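Local structure of protein RMD9, mitochondrial (Saccharomyces cerevisiae S288C, 7A9X) at residues R89-Y94 with S109-L114; K163-G168 with L197-T202; I188-A193 with Q204-P209; L218-A221 with S225-E228. The protein binds a dodecameric motif in the 3'-UTR of mitochondrial mRNAs and takes part in their processing or stability. All coordinates share one frame; numbering follows the deposited sequence.

Contact 1: residues R89-Y94 with S109-L114; sequences RAMELY and SRLIHL. With nucleotides of chain B.
Leu111 pushes its forked end into a shallow hollow between Ala90, Met91 and Tyr94. One prong, Leu111 CD1, sits on Ala90 CB at 3.9 Å, where the small methyl leaves room for a branched neighbour. The other prong, CD2, enters the bay between Met91 and Tyr94. Here Leu111 CD2 lies 3.8 Å from Tyr94 CB and about as far from CD1 of the same ring, which it meets obliquely, while Met91 SD approaches it to 4.0 Å. The sulfur gets there because the methionine chain bends at its second torsion (chi2 60°), and an unbranched, pliable chain suits a wall that must follow a leucine methyl. The two helices run roughly antiparallel, their segment axes 142° apart and 11.1 Å at closest approach, as an alpha-helical hairpin standing before the probable first PPR repeat. Ile155 of helix 151-161 and Phe47 of helix 41-48 also touch Leu111. Apart from this apolar seam, His113 meets the RNA: its CE1 lies 3.0 Å from OP2 of A4 of chain B, while its ND1 is hydrogen-bonded to Tyr169 OH and its ring stacks with His173. An alanine here is likely to leave the Tyr169 hydroxyl without its mate and the phosphate without its imidazole neighbour. On the far side of helix 78-97, Arg89 NH2 and Glu92 OE2 form a salt bridge at 2.6 Å.

Contact 2: residues K163-G168 with L197-T202; sequences KVSVSG and LSDETT
Ser165 and Thr202 meet closely, with Ser165 OG only 3.2 Å from Thr202 CG2 and Ser165 CB 3.7 Å from the same methyl. The threonine brings this methyl to the serine by setting CG2 anti to its own carbonyl carbon. Beside this pair the backbone closes in as well, Val166 O standing 3.9 Å from Thr202 CA. Small side chains suit the spot, since the extended chain that enters the probable PPR1 repeat here runs close against the start of helix 200-205. On the inner side, Val166 also packs on Ser109 and Ile112 of helix 105-128.

Toward solvent the fit slackens. The exposed Asp199 brings OD2 no nearer than 4.0 Å to Ser165 CB. Its role is local: as N-cap of helix 200-205 it accepts from Thr201 N through OD1, a weak bond of 3.3 Å, and its carbonyl O weakly receives Thr202 OG1. Ser167 caps helix 168-180 through weak bonds and packs on an adenine base of the RNA. Asp199 OD1, Thr202 OG1 and Ser167 OG thus bond elsewhere, and what joins the two segments directly is van der Waals contact, without direction, so shape rather than bonding sets the fit.

Contact 3: residues I188-A193 with Q204-P209; sequences IRIWEA and QAFQEP
Trp191 and Phe206 bring their backbones within 6.6 Å of each other, measured between CA atoms, where residues 188-193 of helix 184-193 face a chain leaving its helix. That chain folds through a type I beta turn from Ala205 to Glu208, closed by Glu208 N to Ala205 O at 3.2 Å. The turn presents Phe206 O to the indole, and Trp191 NE1 donates to it at 2.9 Å. The oxygen lies near the plane of the indole ring, at its edge, though the bond is not straight (N-H...O 133°) and the donor stands tilted from the carbonyl plane. With CG anti to the backbone N (chi1 174°), the tryptophan reaches across to the turn; a large ring that also carries a donor suits a largely apolar place that also offers a carbonyl. Trp191 belongs to the probable PPR1 repeat and packs on Val211, Met215 and Leu219 of helix 209-223 in what is probably PPR2, so the indole spans the junction of two successive repeats of the alpha solenoid. A phenylalanine in its place would probably leave the Phe206 carbonyl without its N-H partner and open a gap beside helix 209-223. Trp191 CD1 also lies at the edge of the Phe206 ring, 4.2 Å from its CD2, and Ile190 CG2 meets Phe206 CE2 obliquely at 4.3 Å. Beside this, Gln207 curls its amide toward the indole, the two planes 40° apart, with Gln207 NE2 3.8 Å from Trp191 NE1.

Contact 4: residues L218-A221 with S225-E228; sequences LLYA and SLTE
Ser225, whose carbonyl meets the ring edge of Tyr220, holds Thr227 N on its hydroxyl: Thr227 N donates to Ser225 OG at 3.2 Å, with an N-H...O angle of 153°. Thr227 OG1 adds a weak bond to the same oxygen at 3.4 Å. Serine suits this position because a short hydroxyl side chain can fold back onto an N-H of the turn that leads into helix 227-237. The CB of Ser225 points away from residues 218-221, while its carbonyl lies toward them, placing Ser225 O 3.7 Å from Tyr220 CD1, near the ring plane. This is the bend between the two helices of an alpha-helical hairpin, the unit of a PPR repeat, here probably PPR2. Thr223 OG1 ties the bend further, bonding to Leu219 O and to Ser225 N. The tyrosine reaches the turn edge-on, with CG anti to its backbone N (chi1 177°), and the same edge of its ring that meets the carbonyl also meets a leucine methyl, Tyr220 CE1 lying 3.7 Å from Leu226 CD1. Leu226 CG follows at 4.0 Å from that ring carbon. A flat aromatic can serve a carbonyl and a branched aliphatic along one edge, since its C-H groups suit both. Ala258 touches both Tyr220 and Leu226, and Val254 and Lys257 of helix 245-257 also pack on the tyrosine; the RNA is about 12 Å away at nearest atoms.

In the fold
From the N terminus, contact 1 closes a 14-residue loop by pairing helices 78-97 and 105-128 ahead of the probable PPR repeats. Contact 2 then closes 28 residues, bringing the chain that enters PPR1 against helix 200-205. Its span crosses that of contact 3, which closes only 10 residues, from helix 184-193 to the probable start of PPR2. These two lie side by side, centres about 10 Å apart, and Val166 packs on Phe206. Contact 1 joins contact 2 through Ser109 and Ser167, probably hydrogen-bonded. Contact 4 follows in series, closing a three-residue bend within PPR2, and touches contact 3 through Leu219 on Trp191.

Contact 1: residues R89-Y94 with S109-L114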
loop_
_atom_site.group_PDB
_atom_site.type_symbol
_atom_site.label_atom_id
_atom_site.label_comp_id
_atom_site.label_asym_id
_atom_site.label_seq_id
_atom_site.Cartn_x
_atom_site.Cartn_y
_atom_site.Cartn_z
ATOM N N ARG A 89 -24.307 10.401 -0.292
ATOM C CA ARG A 89 -25.725 10.606 -0.574
ATOM C C ARG A 89 -26.375 9.327 -1.088
ATOM O O ARG A 89 -27.467 8.952 -0.646
ATOM C CB ARG A 89 -25.897 11.744 -1.580
ATOM C CG ARG A 89 -27.266 11.802 -2.247
ATOM C CD ARG A 89 -28.356 12.267 -1.294
ATOM N NE ARG A 89 -29.567 12.645 -2.018
ATOM C CZ ARG A 89 -30.721 12.966 -1.440
ATOM N NH1 ARG A 89 -31.767 13.300 -2.183
ATOM N NH2 ARG A 89 -30.830 12.947 -0.118
ATOM N N ALA A 90 -25.718 8.645 -2.030
ATOM C CA ALA A 90 -26.249 7.379 -2.524
ATOM C C ALA A 90 -26.341 6.352 -1.405
ATOM O O ALA A 90 -27.316 5.595 -1.322
ATOM C CB ALA A 90 -25.383 6.852 -3.667
ATOM N N MET A 91 -25.331 6.310 -0.533
ATOM C CA MET A 91 -25.364 5.380 0.587
ATOM C C MET A 91 -26.456 5.757 1.578
ATOM O O MET A 91 -27.101 4.880 2.164
ATOM C CB MET A 91 -24.002 5.343 1.276
ATOM C CG MET A 91 -23.725 4.037 1.976
ATOM S SD MET A 91 -23.760 2.677 0.797
ATOM C CE MET A 91 -24.264 1.335 1.865
ATOM N N GLU A 92 -26.674 7.057 1.777
ATOM C CA GLU A 92 -27.773 7.510 2.620
ATOM C C GLU A 92 -29.117 7.107 2.031
ATOM O O GLU A 92 -30.005 6.642 2.756
ATOM C CB GLU A 92 -27.687 9.026 2.806
ATOM C CG GLU A 92 -29.022 9.747 2.823
ATOM C CD GLU A 92 -28.859 11.252 2.747
ATOM O OE1 GLU A 92 -28.005 11.799 3.475
ATOM O OE2 GLU A 92 -29.575 11.886 1.946
ATOM N N LEU A 93 -29.283 7.263 0.714
ATOM C CA LEU A 93 -30.526 6.853 0.072
ATOM C C LEU A 93 -30.711 5.341 0.116
ATOM O O LEU A 93 -31.848 4.859 0.092
ATOM C CB LEU A 93 -30.557 7.350 -1.374
ATOM C CG LEU A 93 -30.650 8.864 -1.569
ATOM C CD1 LEU A 93 -30.472 9.231 -3.034
ATOM C CD2 LEU A 93 -31.978 9.381 -1.039
ATOM N N TYR A 94 -29.613 4.585 0.186
ATOM C CA TYR A 94 -29.708 3.129 0.188
ATOM C C TYR A 94 -30.464 2.618 1.409
ATOM O O TYR A 94 -31.310 1.724 1.295
ATOM C CB TYR A 94 -28.309 2.515 0.131
ATOM C CG TYR A 94 -28.279 1.045 0.477
ATOM C CD1 TYR A 94 -28.673 0.088 -0.448
ATOM C CD2 TYR A 94 -27.855 0.614 1.728
ATOM C CE1 TYR A 94 -28.650 -1.257 -0.137
ATOM C CE2 TYR A 94 -27.828 -0.730 2.049
ATOM C CZ TYR A 94 -28.226 -1.660 1.112
ATOM O OH TYR A 94 -28.198 -2.998 1.427
ATOM N N SER A 109 -26.499 -3.256 -7.576
ATOM C CA SER A 109 -25.241 -3.592 -8.235
ATOM C C SER A 109 -24.477 -2.341 -8.650
ATOM O O SER A 109 -23.248 -2.285 -8.517
ATOM C CB SER A 109 -25.510 -4.482 -9.448
ATOM O OG SER A 109 -26.127 -5.697 -9.060
ATOM N N ARG A 110 -25.185 -1.330 -9.159
ATOM C CA ARG A 110 -24.526 -0.080 -9.523
ATOM C C ARG A 110 -23.930 0.610 -8.303
ATOM O O ARG A 110 -22.881 1.256 -8.403
ATOM C CB ARG A 110 -25.514 0.847 -10.232
ATOM C CG ARG A 110 -26.040 0.306 -11.558
ATOM C CD ARG A 110 -25.178 0.740 -12.733
ATOM N NE ARG A 110 -25.436 2.126 -13.118
ATOM C CZ ARG A 110 -24.830 2.747 -14.126
ATOM N NH1 ARG A 110 -25.127 4.011 -14.404
ATOM N NH2 ARG A 110 -23.925 2.109 -14.856
ATOM N N LEU A 111 -24.580 0.478 -7.143
ATOM C CA LEU A 111 -24.033 1.058 -5.921
ATOM C C LEU A 111 -22.776 0.323 -5.471
ATOM O O LEU A 111 -21.790 0.956 -5.078
ATOM C CB LEU A 111 -25.083 1.041 -4.811
ATOM C CG LEU A 111 -24.628 1.625 -3.473
ATOM C CD1 LEU A 111 -24.244 3.087 -3.639
ATOM C CD2 LEU A 111 -25.715 1.470 -2.424
ATOM N N ILE A 112 -22.797 -1.013 -5.521
ATOM C CA ILE A 112 -21.627 -1.793 -5.124
ATOM C C ILE A 112 -20.437 -1.461 -6.014
ATOM O O ILE A 112 -19.315 -1.267 -5.530
ATOM C CB ILE A 112 -21.949 -3.299 -5.154
ATOM C CG1 ILE A 112 -23.053 -3.638 -4.151
ATOM C CG2 ILE A 112 -20.701 -4.110 -4.864
ATOM C CD1 ILE A 112 -23.446 -5.100 -4.158
ATOM N N HIS A 113 -20.662 -1.396 -7.328
ATOM C CA HIS A 113 -19.605 -0.990 -8.248
ATOM C C HIS A 113 -19.061 0.384 -7.877
ATOM O O HIS A 113 -17.842 0.602 -7.875
ATOM C CB HIS A 113 -20.144 -1.000 -9.681
ATOM C CG HIS A 113 -19.122 -0.676 -10.728
ATOM N ND1 HIS A 113 -19.451 -0.525 -12.058
ATOM C CD2 HIS A 113 -17.785 -0.478 -10.647
ATOM C CE1 HIS A 113 -18.361 -0.243 -12.750
ATOM N NE2 HIS A 113 -17.336 -0.210 -11.917
ATOM N N LEU A 114 -19.952 1.317 -7.535
ATOM C CA LEU A 114 -19.524 2.667 -7.186
ATOM C C LEU A 114 -18.641 2.663 -5.944
ATOM O O LEU A 114 -17.602 3.332 -5.910
ATOM C CB LEU A 114 -20.743 3.565 -6.975
ATOM C CG LEU A 114 -20.432 5.005 -6.575
ATOM C CD1 LEU A 114 -19.587 5.662 -7.653
ATOM C CD2 LEU A 114 -21.716 5.784 -6.337
ATOM P P A B 4 -17.129 -3.552 -14.959
ATOM O OP1 A B 4 -18.068 -4.429 -14.215
ATOM O OP2 A B 4 -16.808 -2.204 -14.430
ATOM O "O5'" A B 4 -15.734 -4.303 -15.141
ATOM C "C5'" A B 4 -15.658 -5.602 -15.710
ATOM C "C4'" A B 4 -14.358 -5.804 -16.450
ATOM O "O4'" A B 4 -14.369 -5.040 -17.686
ATOM C "C3'" A B 4 -13.101 -5.332 -15.734
ATOM O "O3'" A B 4 -12.623 -6.261 -14.776
ATOM C "C2'" A B 4 -12.135 -5.092 -16.887
ATOM O "O2'" A B 4 -11.594 -6.317 -17.357
ATOM C "C1'" A B 4 -13.078 -4.534 -17.953
ATOM N N9 A B 4 -13.135 -3.063 -17.892
ATOM C C8 A B 4 -14.173 -2.277 -17.455
ATOM N N7 A B 4 -13.915 -0.993 -17.504
ATOM C C5 A B 4 -12.619 -0.930 -18.002
ATOM C C6 A B 4 -11.766 0.151 -18.290
ATOM N N6 A B 4 -12.103 1.430 -18.111
ATOM N N1 A B 4 -10.537 -0.130 -18.777
ATOM C C2 A B 4 -10.195 -1.413 -18.958
ATOM N N3 A B 4 -10.909 -2.514 -18.726
ATOM C C4 A B 4 -12.125 -2.199 -18.243
#

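Contact 2: residues K163-G168 with L197-T202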
loop_
_atom_site.group_PDB
_atom_site.type_symbol
_atom_site.label_atom_id
_atom_site.label_comp_id
_atom_site.label_asym_id
_atom_site.label_seq_id
_atom_site.Cartn_x
_atom_site.Cartn_y
_atom_site.Cartn_z
ATOM N N LYS A 163 -32.930 -8.639 2.108
ATOM C CA LYS A 163 -33.595 -7.349 1.963
ATOM C C LYS A 163 -33.505 -6.843 0.530
ATOM O O LYS A 163 -34.495 -6.360 -0.033
ATOM C CB LYS A 163 -32.992 -6.328 2.926
ATOM C CG LYS A 163 -33.376 -6.522 4.379
ATOM C CD LYS A 163 -32.793 -5.407 5.230
ATOM C CE LYS A 163 -33.204 -5.528 6.688
ATOM N NZ LYS A 163 -32.574 -4.457 7.514
ATOM N N VAL A 164 -32.324 -6.945 -0.078
ATOM C CA VAL A 164 -32.090 -6.453 -1.428
ATOM C C VAL A 164 -31.508 -7.579 -2.266
ATOM O O VAL A 164 -30.883 -8.510 -1.748
ATOM C CB VAL A 164 -31.153 -5.225 -1.437
ATOM C CG1 VAL A 164 -31.823 -4.040 -0.758
ATOM C CG2 VAL A 164 -29.835 -5.557 -0.752
ATOM N N SER A 165 -31.727 -7.493 -3.572
ATOM C CA SER A 165 -31.206 -8.457 -4.527
ATOM C C SER A 165 -29.991 -7.887 -5.246
ATOM O O SER A 165 -29.766 -6.675 -5.274
ATOM C CB SER A 165 -32.280 -8.849 -5.543
ATOM O OG SER A 165 -31.732 -9.637 -6.583
ATOM N N VAL A 166 -29.202 -8.782 -5.837
ATOM C CA VAL A 166 -28.005 -8.385 -6.566
ATOM C C VAL A 166 -27.814 -9.332 -7.743
ATOM O O VAL A 166 -28.249 -10.488 -7.715
ATOM C CB VAL A 166 -26.763 -8.363 -5.640
ATOM C CG1 VAL A 166 -26.270 -9.777 -5.340
ATOM C CG2 VAL A 166 -25.665 -7.496 -6.234
ATOM N N SER A 167 -27.176 -8.823 -8.792
ATOM C CA SER A 167 -26.887 -9.589 -9.991
ATOM C C SER A 167 -25.461 -10.130 -9.928
ATOM O O SER A 167 -24.714 -9.881 -8.978
ATOM C CB SER A 167 -27.092 -8.726 -11.237
ATOM O OG SER A 167 -26.089 -7.727 -11.333
ATOM N N GLY A 168 -25.078 -10.886 -10.959
ATOM C CA GLY A 168 -23.710 -11.368 -11.039
ATOM C C GLY A 168 -22.703 -10.253 -11.232
ATOM O O GLY A 168 -21.555 -10.362 -10.789
ATOM N N LEU A 197 -29.737 -19.395 -0.069
ATOM C CA LEU A 197 -30.548 -18.191 0.023
ATOM C C LEU A 197 -31.949 -18.468 -0.503
ATOM O O LEU A 197 -32.128 -19.234 -1.454
ATOM C CB LEU A 197 -29.919 -17.035 -0.760
ATOM C CG LEU A 197 -28.661 -16.399 -0.169
ATOM C CD1 LEU A 197 -28.237 -15.199 -1.005
ATOM C CD2 LEU A 197 -28.898 -15.995 1.276
ATOM N N SER A 198 -32.941 -17.824 0.119
ATOM C CA SER A 198 -34.327 -18.014 -0.300
ATOM C C SER A 198 -34.549 -17.506 -1.719
ATOM O O SER A 198 -35.125 -18.207 -2.560
ATOM C CB SER A 198 -35.269 -17.310 0.676
ATOM O OG SER A 198 -36.608 -17.402 0.227
ATOM N N ASP A 199 -34.097 -16.287 -2.002
ATOM C CA ASP A 199 -34.218 -15.708 -3.336
ATOM C C ASP A 199 -33.283 -16.459 -4.272
ATOM O O ASP A 199 -32.075 -16.218 -4.289
ATOM C CB ASP A 199 -33.895 -14.220 -3.302
ATOM C CG ASP A 199 -34.302 -13.502 -4.578
ATOM O OD1 ASP A 199 -34.749 -14.174 -5.532
ATOM O OD2 ASP A 199 -34.179 -12.259 -4.625
ATOM N N GLU A 200 -33.845 -17.386 -5.052
ATOM C CA GLU A 200 -33.024 -18.211 -5.932
ATOM C C GLU A 200 -32.325 -17.374 -6.996
ATOM O O GLU A 200 -31.252 -17.753 -7.477
ATOM C CB GLU A 200 -33.888 -19.291 -6.584
ATOM C CG GLU A 200 -33.106 -20.344 -7.341
ATOM C CD GLU A 200 -34.004 -21.391 -7.965
ATOM O OE1 GLU A 200 -35.236 -21.189 -7.972
ATOM O OE2 GLU A 200 -33.478 -22.416 -8.445
ATOM N N THR A 201 -32.909 -16.231 -7.362
ATOM C CA THR A 201 -32.327 -15.392 -8.404
ATOM C C THR A 201 -30.950 -14.878 -7.997
ATOM O O THR A 201 -29.982 -14.993 -8.757
ATOM C CB THR A 201 -33.270 -14.230 -8.721
ATOM O OG1 THR A 201 -34.570 -14.744 -9.037
ATOM C CG2 THR A 201 -32.750 -13.429 -9.903
ATOM N N THR A 202 -30.842 -14.304 -6.794
ATOM C CA THR A 202 -29.539 -13.852 -6.318
ATOM C C THR A 202 -28.606 -15.025 -6.056
ATOM O O THR A 202 -27.388 -14.898 -6.231
ATOM C CB THR A 202 -29.682 -13.020 -5.046
ATOM O OG1 THR A 202 -29.597 -13.880 -3.903
ATOM C CG2 THR A 202 -31.014 -12.305 -5.027
#

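Contact 3: residues I188-A193 with Q204-P209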
loop_
_atom_site.group_PDB
_atom_site.type_symbol
_atom_site.label_atom_id
_atom_site.label_comp_id
_atom_site.label_asym_id
_atom_site.label_seq_id
_atom_site.Cartn_x
_atom_site.Cartn_y
_atom_site.Cartn_z
ATOM N N ILE A 188 -15.129 -16.105 0.776
ATOM C CA ILE A 188 -15.575 -17.485 0.619
ATOM C C ILE A 188 -16.857 -17.722 1.406
ATOM O O ILE A 188 -17.771 -18.408 0.935
ATOM C CB ILE A 188 -14.454 -18.453 1.036
ATOM C CG1 ILE A 188 -13.178 -18.155 0.243
ATOM C CG2 ILE A 188 -14.884 -19.896 0.824
ATOM C CD1 ILE A 188 -12.040 -19.111 0.529
ATOM N N ARG A 189 -16.952 -17.149 2.609
ATOM C CA ARG A 189 -18.158 -17.308 3.416
ATOM C C ARG A 189 -19.367 -16.689 2.725
ATOM O O ARG A 189 -20.430 -17.312 2.630
ATOM C CB ARG A 189 -17.957 -16.681 4.795
ATOM C CG ARG A 189 -16.790 -17.246 5.585
ATOM C CD ARG A 189 -16.508 -16.385 6.807
ATOM N NE ARG A 189 -15.194 -16.654 7.380
ATOM C CZ ARG A 189 -14.616 -15.903 8.312
ATOM N NH1 ARG A 189 -15.236 -14.828 8.780
ATOM N NH2 ARG A 189 -13.416 -16.224 8.775
ATOM N N ILE A 190 -19.221 -15.451 2.241
ATOM C CA ILE A 190 -20.329 -14.776 1.568
ATOM C C ILE A 190 -20.751 -15.548 0.325
ATOM O O ILE A 190 -21.947 -15.723 0.059
ATOM C CB ILE A 190 -19.944 -13.325 1.226
ATOM C CG1 ILE A 190 -19.755 -12.506 2.502
ATOM C CG2 ILE A 190 -20.992 -12.683 0.326
ATOM C CD1 ILE A 190 -19.344 -11.068 2.240
ATOM N N TRP A 191 -19.778 -16.026 -0.452
ATOM C CA TRP A 191 -20.095 -16.732 -1.688
ATOM C C TRP A 191 -20.819 -18.041 -1.399
ATOM O O TRP A 191 -21.857 -18.336 -2.003
ATOM C CB TRP A 191 -18.817 -16.981 -2.491
ATOM C CG TRP A 191 -19.019 -17.826 -3.714
ATOM C CD1 TRP A 191 -19.656 -17.467 -4.868
ATOM C CD2 TRP A 191 -18.568 -19.172 -3.908
ATOM N NE1 TRP A 191 -19.635 -18.510 -5.764
ATOM C CE2 TRP A 191 -18.973 -19.567 -5.199
ATOM C CE3 TRP A 191 -17.865 -20.083 -3.113
ATOM C CZ2 TRP A 191 -18.698 -20.835 -5.713
ATOM C CZ3 TRP A 191 -17.592 -21.339 -3.624
ATOM C CH2 TRP A 191 -18.007 -21.704 -4.911
ATOM N N GLU A 192 -20.294 -18.835 -0.464
ATOM C CA GLU A 192 -20.905 -20.124 -0.178
ATOM C C GLU A 192 -22.201 -19.974 0.609
ATOM O O GLU A 192 -23.067 -20.853 0.537
ATOM C CB GLU A 192 -19.916 -21.019 0.570
ATOM C CG GLU A 192 -19.907 -22.458 0.075
ATOM C CD GLU A 192 -18.508 -22.981 -0.182
ATOM O OE1 GLU A 192 -17.549 -22.449 0.419
ATOM O OE2 GLU A 192 -18.364 -23.919 -0.994
ATOM N N ALA A 193 -22.359 -18.879 1.358
ATOM C CA ALA A 193 -23.638 -18.633 2.013
ATOM C C ALA A 193 -24.709 -18.212 1.016
ATOM O O ALA A 193 -25.902 -18.350 1.308
ATOM C CB ALA A 193 -23.489 -17.573 3.102
ATOM N N GLN A 204 -28.517 -17.731 -7.834
ATOM C CA GLN A 204 -28.004 -18.094 -9.149
ATOM C C GLN A 204 -26.991 -17.079 -9.657
ATOM O O GLN A 204 -26.077 -17.442 -10.406
ATOM C CB GLN A 204 -29.154 -18.224 -10.145
ATOM C CG GLN A 204 -30.062 -19.404 -9.884
ATOM C CD GLN A 204 -31.390 -19.274 -10.596
ATOM O OE1 GLN A 204 -31.719 -18.215 -11.133
ATOM N NE2 GLN A 204 -32.165 -20.352 -10.604
ATOM N N ALA A 205 -27.139 -15.810 -9.271
ATOM C CA ALA A 205 -26.197 -14.791 -9.723
ATOM C C ALA A 205 -24.802 -15.049 -9.172
ATOM O O ALA A 205 -23.804 -14.846 -9.873
ATOM C CB ALA A 205 -26.690 -13.402 -9.316
ATOM N N PHE A 206 -24.711 -15.506 -7.921
ATOM C CA PHE A 206 -23.419 -15.812 -7.317
ATOM C C PHE A 206 -22.771 -17.062 -7.899
ATOM O O PHE A 206 -21.606 -17.332 -7.591
ATOM C CB PHE A 206 -23.564 -15.972 -5.802
ATOM C CG PHE A 206 -23.523 -14.673 -5.042
ATOM C CD1 PHE A 206 -24.663 -13.895 -4.904
ATOM C CD2 PHE A 206 -22.347 -14.238 -4.449
ATOM C CE1 PHE A 206 -24.627 -12.704 -4.200
ATOM C CE2 PHE A 206 -22.304 -13.047 -3.743
ATOM C CZ PHE A 206 -23.446 -12.279 -3.619
ATOM N N GLN A 207 -23.488 -17.825 -8.722
ATOM C CA GLN A 207 -22.943 -19.008 -9.371
ATOM C C GLN A 207 -22.645 -18.781 -10.846
ATOM O O GLN A 207 -22.250 -19.723 -11.541
ATOM C CB GLN A 207 -23.899 -20.190 -9.204
ATOM C CG GLN A 207 -24.148 -20.566 -7.753
ATOM C CD GLN A 207 -22.877 -20.975 -7.037
ATOM O OE1 GLN A 207 -21.991 -21.598 -7.624
ATOM N NE2 GLN A 207 -22.777 -20.620 -5.760
ATOM N N GLU A 208 -22.826 -17.558 -11.336
ATOM C CA GLU A 208 -22.534 -17.249 -12.724
ATOM C C GLU A 208 -21.037 -17.396 -13.003
ATOM O O GLU A 208 -20.214 -17.260 -12.092
ATOM C CB GLU A 208 -22.997 -15.833 -13.058
ATOM C CG GLU A 208 -24.510 -15.664 -13.045
ATOM C CD GLU A 208 -24.946 -14.248 -13.358
ATOM O OE1 GLU A 208 -26.072 -13.874 -12.963
ATOM O OE2 GLU A 208 -24.166 -13.509 -13.998
ATOM N N PRO A 209 -20.662 -17.678 -14.257
ATOM C CA PRO A 209 -19.243 -17.941 -14.561
ATOM C C PRO A 209 -18.291 -16.832 -14.146
ATOM O O PRO A 209 -17.179 -17.126 -13.686
ATOM C CB PRO A 209 -19.251 -18.137 -16.084
ATOM C CG PRO A 209 -20.616 -18.647 -16.383
ATOM C CD PRO A 209 -21.536 -17.961 -15.410
#

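Contact 4: residues L218-A221 with S225-E228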
loop_
_atom_site.group_PDB
_atom_site.type_symbol
_atom_site.label_atom_id
_atom_site.label_comp_id
_atom_site.label_asym_id
_atom_site.label_seq_id
_atom_site.Cartn_x
_atom_site.Cartn_y
_atom_site.Cartn_z
ATOM N N LEU A 218 -9.179 -17.869 -5.023
ATOM C CA LEU A 218 -9.339 -17.987 -3.576
ATOM C C LEU A 218 -9.543 -19.438 -3.162
ATOM O O LEU A 218 -9.057 -19.862 -2.106
ATOM C CB LEU A 218 -10.509 -17.128 -3.098
ATOM C CG LEU A 218 -10.425 -15.626 -3.371
ATOM C CD1 LEU A 218 -11.577 -14.910 -2.688
ATOM C CD2 LEU A 218 -9.090 -15.064 -2.912
ATOM N N LEU A 219 -10.258 -20.214 -3.979
ATOM C CA LEU A 219 -10.496 -21.615 -3.649
ATOM C C LEU A 219 -9.220 -22.438 -3.777
ATOM O O LEU A 219 -8.972 -23.337 -2.965
ATOM C CB LEU A 219 -11.597 -22.188 -4.543
ATOM C CG LEU A 219 -12.974 -21.538 -4.403
ATOM C CD1 LEU A 219 -14.004 -22.257 -5.260
ATOM C CD2 LEU A 219 -13.409 -21.514 -2.945
ATOM N N TYR A 220 -8.400 -22.151 -4.790
ATOM C CA TYR A 220 -7.143 -22.875 -4.934
ATOM C C TYR A 220 -6.169 -22.528 -3.817
ATOM O O TYR A 220 -5.374 -23.381 -3.404
ATOM C CB TYR A 220 -6.506 -22.587 -6.292
ATOM C CG TYR A 220 -5.170 -23.269 -6.454
ATOM C CD1 TYR A 220 -5.095 -24.628 -6.739
ATOM C CD2 TYR A 220 -3.982 -22.564 -6.299
ATOM C CE1 TYR A 220 -3.876 -25.262 -6.878
ATOM C CE2 TYR A 220 -2.758 -23.190 -6.436
ATOM C CZ TYR A 220 -2.712 -24.538 -6.727
ATOM O OH TYR A 220 -1.497 -25.166 -6.864
ATOM N N ALA A 221 -6.207 -21.289 -3.324
ATOM C CA ALA A 221 -5.368 -20.920 -2.190
ATOM C C ALA A 221 -5.728 -21.735 -0.957
ATOM O O ALA A 221 -4.847 -22.148 -0.194
ATOM C CB ALA A 221 -5.500 -19.424 -1.906
ATOM N N SER A 225 -6.697 -27.746 -4.526
ATOM C CA SER A 225 -7.242 -28.796 -5.373
ATOM C C SER A 225 -7.252 -28.344 -6.826
ATOM O O SER A 225 -7.738 -27.253 -7.140
ATOM C CB SER A 225 -8.657 -29.166 -4.931
ATOM O OG SER A 225 -9.310 -29.933 -5.926
ATOM N N LEU A 226 -6.711 -29.183 -7.705
ATOM C CA LEU A 226 -6.750 -28.945 -9.139
ATOM C C LEU A 226 -7.836 -29.755 -9.829
ATOM O O LEU A 226 -7.930 -29.725 -11.059
ATOM C CB LEU A 226 -5.390 -29.249 -9.772
ATOM C CG LEU A 226 -4.234 -28.297 -9.449
ATOM C CD1 LEU A 226 -3.536 -28.688 -8.151
ATOM C CD2 LEU A 226 -3.245 -28.239 -10.604
ATOM N N THR A 227 -8.661 -30.472 -9.064
ATOM C CA THR A 227 -9.712 -31.311 -9.627
ATOM C C THR A 227 -10.730 -30.476 -10.392
ATOM O O THR A 227 -10.864 -30.615 -11.612
ATOM C CB THR A 227 -10.408 -32.105 -8.521
ATOM O OG1 THR A 227 -9.430 -32.828 -7.763
ATOM C CG2 THR A 227 -11.406 -33.087 -9.119
ATOM N N GLU A 228 -11.453 -29.613 -9.681
ATOM C CA GLU A 228 -12.409 -28.730 -10.342
ATOM C C GLU A 228 -11.764 -27.818 -11.382
ATOM O O GLU A 228 -12.373 -27.626 -12.448
ATOM C CB GLU A 228 -13.172 -27.912 -9.289
ATOM C CG GLU A 228 -14.328 -27.093 -9.846
ATOM C CD GLU A 228 -15.372 -27.950 -10.538
ATOM O OE1 GLU A 228 -15.676 -27.685 -11.721
ATOM O OE2 GLU A 228 -15.885 -28.896 -9.903
#